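Local coordinates for protein TCR beta chain (Gallus gallus, PDB 6LIR) that probably pairs with an alpha chain as the beta half of the chicken T-cell receptor, which would recognise peptide antigen presented by MHC molecules, at residues S6-K11 with T105-L110; H26-W31 with S45-K50. All coordinates share one frame; numbering follows the deposited sequence.

Contacts 1 and 2 show how one sheet of an immunoglobulin variable domain serves different ends. Their centres lie about 24 Å apart, and strand 84-91 stands in the sheet between strand 100-110 of contact 1 and strand 28-34 of contact 2. Contact 1 pairs the first and last strands in parallel, lies nearer the middle of the two-domain chain and faces the constant domain; aliphatic side chains flank its regular backbone bonds. Contact 2 joins the antiparallel hairpin 28-34 and 40-46 where it opens into the probable CDR1 and CDR2 loops. There the pairing is short, and tyrosines and serines meet where contact 1 has leucines and valines. Both are mostly buried, contact 2 reaching the surface at Tyr-47.

Contact 1: S6-K11 with T105-L110; sequences SILVLK and TRLTVL
The guanidinium of Arg-106, whose backbone is paired with Ile-7, has Thr-108 OG1 above one face, displaced toward the rim, and its NH2 forms a salt bridge with Asp-149 of the constant domain. Arg-106 N donates to Ser-6 O and its O accepts Leu-8 N at 2.9 Å, so both are spent on strand 7-11, bridging the residues before and after Ile-7. Thr-108 repeats this: its N donates to Leu-8 O, while its O takes Leu-10 N at 2.7 Å. Leu-110 N closes the series on Leu-10 O at 2.6 Å.

Leu-8 and Leu-107 lie side by side, CD2 against CD1 at 3.8 Å, and with Leu-10 pack toward strand 16-21. On the other face Val-9 has CG1 anti to its backbone N (chi1 -177°), which sets that methyl 4.0 Å from Leu-110 CG, the side chains crossing at a slant. Ile-7 and Val-9 also rest on Phe-206 of the constant domain, which Leu-8 touches as well. Parallel pairing of first and last strands is a hallmark of V-type domains; here regular backbone bonds satisfy buried polar atoms, leaving aliphatic groups to pack and Arg-106 to add a charged tie between domains.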
loop_
_atom_site.group_PDB
_atom_site.type_symbol
_atom_site.label_atom_id
_atom_site.label_comp_id
_atom_site.label_asym_id
_atom_site.label_seq_id
_atom_site.Cartn_x
_atom_site.Cartn_y
_atom_site.Cartn_z
ATOM N N SER B 6 -1.677 -14.055 2.559
ATOM C CA SER B 6 -1.971 -12.740 1.997
ATOM C C SER B 6 -3.294 -12.187 2.525
ATOM O O SER B 6 -3.344 -11.075 3.065
ATOM C CB SER B 6 -1.984 -12.815 0.468
ATOM O OG SER B 6 -3.298 -13.004 -0.024
ATOM N N ILE B 7 -4.384 -12.934 2.350
ATOM C CA ILE B 7 -5.726 -12.454 2.662
ATOM C C ILE B 7 -6.508 -13.568 3.342
ATOM O O ILE B 7 -6.428 -14.735 2.939
ATOM C CB ILE B 7 -6.478 -11.990 1.394
ATOM C CG1 ILE B 7 -5.765 -10.818 0.720
ATOM C CG2 ILE B 7 -7.919 -11.619 1.726
ATOM C CD1 ILE B 7 -6.470 -10.324 -0.522
ATOM N N LEU B 8 -7.274 -13.205 4.371
ATOM C CA LEU B 8 -8.167 -14.136 5.044
ATOM C C LEU B 8 -9.463 -13.422 5.398
ATOM O O LEU B 8 -9.443 -12.285 5.878
ATOM C CB LEU B 8 -7.519 -14.708 6.309
ATOM C CG LEU B 8 -8.237 -15.871 6.996
ATOM C CD1 LEU B 8 -8.212 -17.118 6.125
ATOM C CD2 LEU B 8 -7.605 -16.150 8.345
ATOM N N VAL B 9 -10.587 -14.096 5.168
ATOM C CA VAL B 9 -11.904 -13.578 5.517
ATOM C C VAL B 9 -12.603 -14.603 6.397
ATOM O O VAL B 9 -12.714 -15.775 6.022
ATOM C CB VAL B 9 -12.759 -13.267 4.276
ATOM C CG1 VAL B 9 -14.086 -12.663 4.701
ATOM C CG2 VAL B 9 -12.013 -12.333 3.335
ATOM N N LEU B 10 -13.084 -14.162 7.555
ATOM C CA LEU B 10 -13.722 -15.048 8.513
ATOM C C LEU B 10 -15.152 -14.600 8.781
ATOM O O LEU B 10 -15.519 -13.442 8.564
ATOM C CB LEU B 10 -12.955 -15.084 9.841
ATOM C CG LEU B 10 -11.509 -15.561 9.814
ATOM C CD1 LEU B 10 -10.942 -15.511 11.215
ATOM C CD2 LEU B 10 -11.426 -16.966 9.235
ATOM N N LYS B 11 -15.949 -15.541 9.269
ATOM C CA LYS B 11 -17.291 -15.273 9.760
ATOM C C LYS B 11 -17.262 -15.116 11.276
ATOM O O LYS B 11 -16.312 -15.525 11.948
ATOM C CB LYS B 11 -18.265 -16.389 9.365
ATOM C CG LYS B 11 -18.765 -16.331 7.922
ATOM C CD LYS B 11 -18.469 -17.633 7.188
ATOM C CE LYS B 11 -17.011 -17.691 6.810
ATOM N NZ LYS B 11 -16.572 -18.902 6.040
ATOM N N THR B 105 -0.936 -9.981 6.596
ATOM C CA THR B 105 -2.161 -10.716 6.324
ATOM C C THR B 105 -3.323 -9.775 6.589
ATOM O O THR B 105 -3.477 -9.280 7.711
ATOM C CB THR B 105 -2.286 -11.949 7.222
ATOM O OG1 THR B 105 -1.188 -12.843 6.991
ATOM C CG2 THR B 105 -3.600 -12.672 6.947
ATOM N N ARG B 106 -4.142 -9.537 5.573
ATOM C CA ARG B 106 -5.336 -8.731 5.764
ATOM C C ARG B 106 -6.477 -9.662 6.135
ATOM O O ARG B 106 -6.886 -10.511 5.335
ATOM C CB ARG B 106 -5.702 -7.920 4.527
ATOM C CG ARG B 106 -7.068 -7.264 4.679
ATOM C CD ARG B 106 -6.972 -5.913 5.371
ATOM N NE ARG B 106 -8.083 -5.030 5.021
ATOM C CZ ARG B 106 -9.077 -4.716 5.845
ATOM N NH1 ARG B 106 -9.107 -5.216 7.078
ATOM N NH2 ARG B 106 -10.045 -3.902 5.441
ATOM N N LEU B 107 -6.978 -9.501 7.351
ATOM C CA LEU B 107 -8.031 -10.338 7.893
ATOM C C LEU B 107 -9.278 -9.487 8.059
ATOM O O LEU B 107 -9.215 -8.386 8.619
ATOM C CB LEU B 107 -7.601 -10.935 9.236
ATOM C CG LEU B 107 -8.408 -12.082 9.844
ATOM C CD1 LEU B 107 -7.473 -13.082 10.500
ATOM C CD2 LEU B 107 -9.403 -11.552 10.855
ATOM N N THR B 108 -10.399 -9.990 7.563
ATOM C CA THR B 108 -11.687 -9.330 7.711
ATOM C C THR B 108 -12.650 -10.316 8.351
ATOM O O THR B 108 -12.780 -11.453 7.883
ATOM C CB THR B 108 -12.233 -8.849 6.359
ATOM O OG1 THR B 108 -11.186 -8.222 5.608
ATOM C CG2 THR B 108 -13.364 -7.851 6.559
ATOM N N VAL B 109 -13.318 -9.891 9.416
ATOM C CA VAL B 109 -14.312 -10.716 10.086
ATOM C C VAL B 109 -15.685 -10.215 9.670
ATOM O O VAL B 109 -16.034 -9.053 9.914
ATOM C CB VAL B 109 -14.148 -10.677 11.611
ATOM C CG1 VAL B 109 -15.299 -11.415 12.280
ATOM C CG2 VAL B 109 -12.819 -11.284 12.013
ATOM N N LEU B 110 -16.453 -11.082 9.029
ATOM C CA LEU B 110 -17.759 -10.739 8.495
ATOM C C LEU B 110 -18.894 -11.192 9.410
ATOM O O LEU B 110 -18.736 -12.046 10.284
ATOM C CB LEU B 110 -17.935 -11.328 7.094
ATOM C CG LEU B 110 -17.257 -10.503 5.997
ATOM C CD1 LEU B 110 -17.939 -10.724 4.660
ATOM C CD2 LEU B 110 -17.234 -9.014 6.355
#

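Contact 2: H26-W31 with S45-K50; sequences HDYMSW and SSYGVK
Tyr-28 and Tyr-47 meet rim to rim, CE1 to CE1 at 3.6 Å, with ring planes 25° apart and neither ring over the face of the other. With CG anti to the backbone N (chi1 -174°), the Tyr-28 ring extends along the neighbouring strand: its CD1 passes 3.5 Å from Ser-46 O, and its OH lies 3.4 Å from Ser-45 CB. Next along the strands, Met-29 and Ser-46 form an antiparallel hydrogen-bonded pair. Met-29 N donates to Ser-46 O at 3.1 Å; the return bond, Ser-46 N to Met-29 O, is shorter at 2.9 Å but more bent, 132° at the hydrogen. Ser-30 and Ser-45 follow as a non-hydrogen-bonded pair. Cutting Tyr-28 back to an alanine is likely to leave the Tyr-47 ring without its edge partner and open a gap beside Ser-45 and Ser-46 O.

Further out, Arg-65 NH2 bonds both Asp-27 O and Ser-46 OG, tying the two segments; Ser-46 OG also bonds Gln-51 O. Met-29 packs on the Cys-20 to Cys-88 disulfide, and Tyr-47 OH bonds Lys-94 NZ in the probable CDR3 loop. Aromatic and hydroxyl groups thus link the bases of the probable CDR loops, consistent with an antigen-recognising end.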
loop_
_atom_site.group_PDB
_atom_site.type_symbol
_atom_site.label_atom_id
_atom_site.label_comp_id
_atom_site.label_asym_id
_atom_site.label_seq_id
_atom_site.Cartn_x
_atom_site.Cartn_y
_atom_site.Cartn_z
ATOM N N HIS B 26 15.710 -17.885 13.054
ATOM C CA HIS B 26 15.576 -16.842 14.059
ATOM C C HIS B 26 14.903 -17.391 15.305
ATOM O O HIS B 26 13.915 -18.124 15.219
ATOM C CB HIS B 26 14.763 -15.671 13.510
ATOM C CG HIS B 26 15.557 -14.727 12.667
ATOM N ND1 HIS B 26 14.982 -13.679 11.983
ATOM C CD2 HIS B 26 16.882 -14.673 12.395
ATOM C CE1 HIS B 26 15.919 -13.018 11.326
ATOM N NE2 HIS B 26 17.081 -13.601 11.561
ATOM N N ASP B 27 15.429 -17.016 16.471
ATOM C CA ASP B 27 14.814 -17.477 17.709
ATOM C C ASP B 27 13.597 -16.642 18.076
ATOM O O ASP B 27 12.625 -17.176 18.622
ATOM C CB ASP B 27 15.827 -17.433 18.857
ATOM C CG ASP B 27 16.981 -18.399 18.662
ATOM O OD1 ASP B 27 16.808 -19.404 17.938
ATOM O OD2 ASP B 27 18.063 -18.151 19.236
ATOM N N TYR B 28 13.609 -15.350 17.759
ATOM C CA TYR B 28 12.500 -14.472 18.099
ATOM C C TYR B 28 11.526 -14.399 16.934
ATOM O O TYR B 28 11.932 -14.183 15.787
ATOM C CB TYR B 28 13.002 -13.072 18.456
ATOM C CG TYR B 28 11.915 -12.142 18.949
ATOM C CD1 TYR B 28 11.499 -12.170 20.276
ATOM C CD2 TYR B 28 11.303 -11.237 18.089
ATOM C CE1 TYR B 28 10.506 -11.323 20.731
ATOM C CE2 TYR B 28 10.310 -10.386 18.535
ATOM C CZ TYR B 28 9.914 -10.433 19.857
ATOM O OH TYR B 28 8.925 -9.588 20.309
ATOM N N MET B 29 10.245 -14.593 17.232
ATOM C CA MET B 29 9.178 -14.334 16.282
ATOM C C MET B 29 8.074 -13.590 17.011
ATOM O O MET B 29 7.985 -13.630 18.240
ATOM C CB MET B 29 8.644 -15.628 15.655
ATOM C CG MET B 29 9.696 -16.410 14.900
ATOM S SD MET B 29 8.995 -17.835 14.064
ATOM C CE MET B 29 7.948 -17.023 12.854
ATOM N N SER B 30 7.214 -12.929 16.245
ATOM C CA SER B 30 6.181 -12.127 16.879
ATOM C C SER B 30 5.045 -11.898 15.902
ATOM O O SER B 30 5.201 -12.048 14.688
ATOM C CB SER B 30 6.742 -10.791 17.373
ATOM O OG SER B 30 7.271 -10.040 16.295
ATOM N N TRP B 31 3.906 -11.495 16.456
ATOM C CA TRP B 31 2.716 -11.161 15.688
ATOM C C TRP B 31 2.268 -9.771 16.110
ATOM O O TRP B 31 2.154 -9.489 17.308
ATOM C CB TRP B 31 1.589 -12.176 15.913
ATOM C CG TRP B 31 1.647 -13.379 15.007
ATOM C CD1 TRP B 31 2.026 -14.647 15.351
ATOM C CD2 TRP B 31 1.301 -13.428 13.615
ATOM N NE1 TRP B 31 1.940 -15.479 14.259
ATOM C CE2 TRP B 31 1.500 -14.756 13.181
ATOM C CE3 TRP B 31 0.848 -12.477 12.692
ATOM C CZ2 TRP B 31 1.259 -15.158 11.867
ATOM C CZ3 TRP B 31 0.611 -12.880 11.383
ATOM C CH2 TRP B 31 0.818 -14.207 10.985
ATOM N N SER B 45 4.370 -12.819 21.187
ATOM C CA SER B 45 5.751 -13.004 20.770
ATOM C C SER B 45 6.237 -14.361 21.256
ATOM O O SER B 45 5.549 -15.062 22.001
ATOM C CB SER B 45 6.656 -11.886 21.304
ATOM O OG SER B 45 6.828 -11.997 22.709
ATOM N N SER B 46 7.454 -14.711 20.849
ATOM C CA SER B 46 8.035 -16.001 21.192
ATOM C C SER B 46 9.546 -15.860 21.196
ATOM O O SER B 46 10.128 -15.408 20.204
ATOM C CB SER B 46 7.610 -17.081 20.187
ATOM O OG SER B 46 8.355 -18.275 20.373
ATOM N N TYR B 47 10.181 -16.259 22.294
ATOM C CA TYR B 47 11.631 -16.193 22.392
ATOM C C TYR B 47 12.302 -17.475 21.924
ATOM O O TYR B 47 13.534 -17.525 21.864
ATOM C CB TYR B 47 12.064 -15.890 23.837
ATOM C CG TYR B 47 11.513 -14.602 24.421
ATOM C CD1 TYR B 47 11.253 -13.497 23.617
ATOM C CD2 TYR B 47 11.266 -14.488 25.787
ATOM C CE1 TYR B 47 10.753 -12.318 24.157
ATOM C CE2 TYR B 47 10.767 -13.316 26.334
ATOM C CZ TYR B 47 10.512 -12.235 25.513
ATOM O OH TYR B 47 10.014 -11.067 26.049
ATOM N N GLY B 48 11.524 -18.485 21.561
ATOM C CA GLY B 48 12.073 -19.774 21.193
ATOM C C GLY B 48 10.965 -20.793 21.040
ATOM O O GLY B 48 9.783 -20.501 21.253
ATOM N N VAL B 49 11.377 -21.999 20.639
ATOM C CA VAL B 49 10.430 -23.090 20.433
ATOM C C VAL B 49 9.601 -23.326 21.688
ATOM O O VAL B 49 10.124 -23.367 22.810
ATOM C CB VAL B 49 11.166 -24.371 20.007
ATOM C CG1 VAL B 49 10.169 -25.462 19.661
ATOM C CG2 VAL B 49 12.076 -24.090 18.817
ATOM N N LYS B 50 8.291 -23.493 21.492
ATOM C CA LYS B 50 7.335 -23.773 22.566
ATOM C C LYS B 50 7.415 -22.753 23.702
ATOM O O LYS B 50 7.119 -23.070 24.857
ATOM C CB LYS B 50 7.523 -25.193 23.108
ATOM C CG LYS B 50 7.070 -26.285 22.151
ATOM C CD LYS B 50 7.792 -27.599 22.422
ATOM C CE LYS B 50 7.217 -28.725 21.578
ATOM N NZ LYS B 50 5.835 -29.082 22.001
#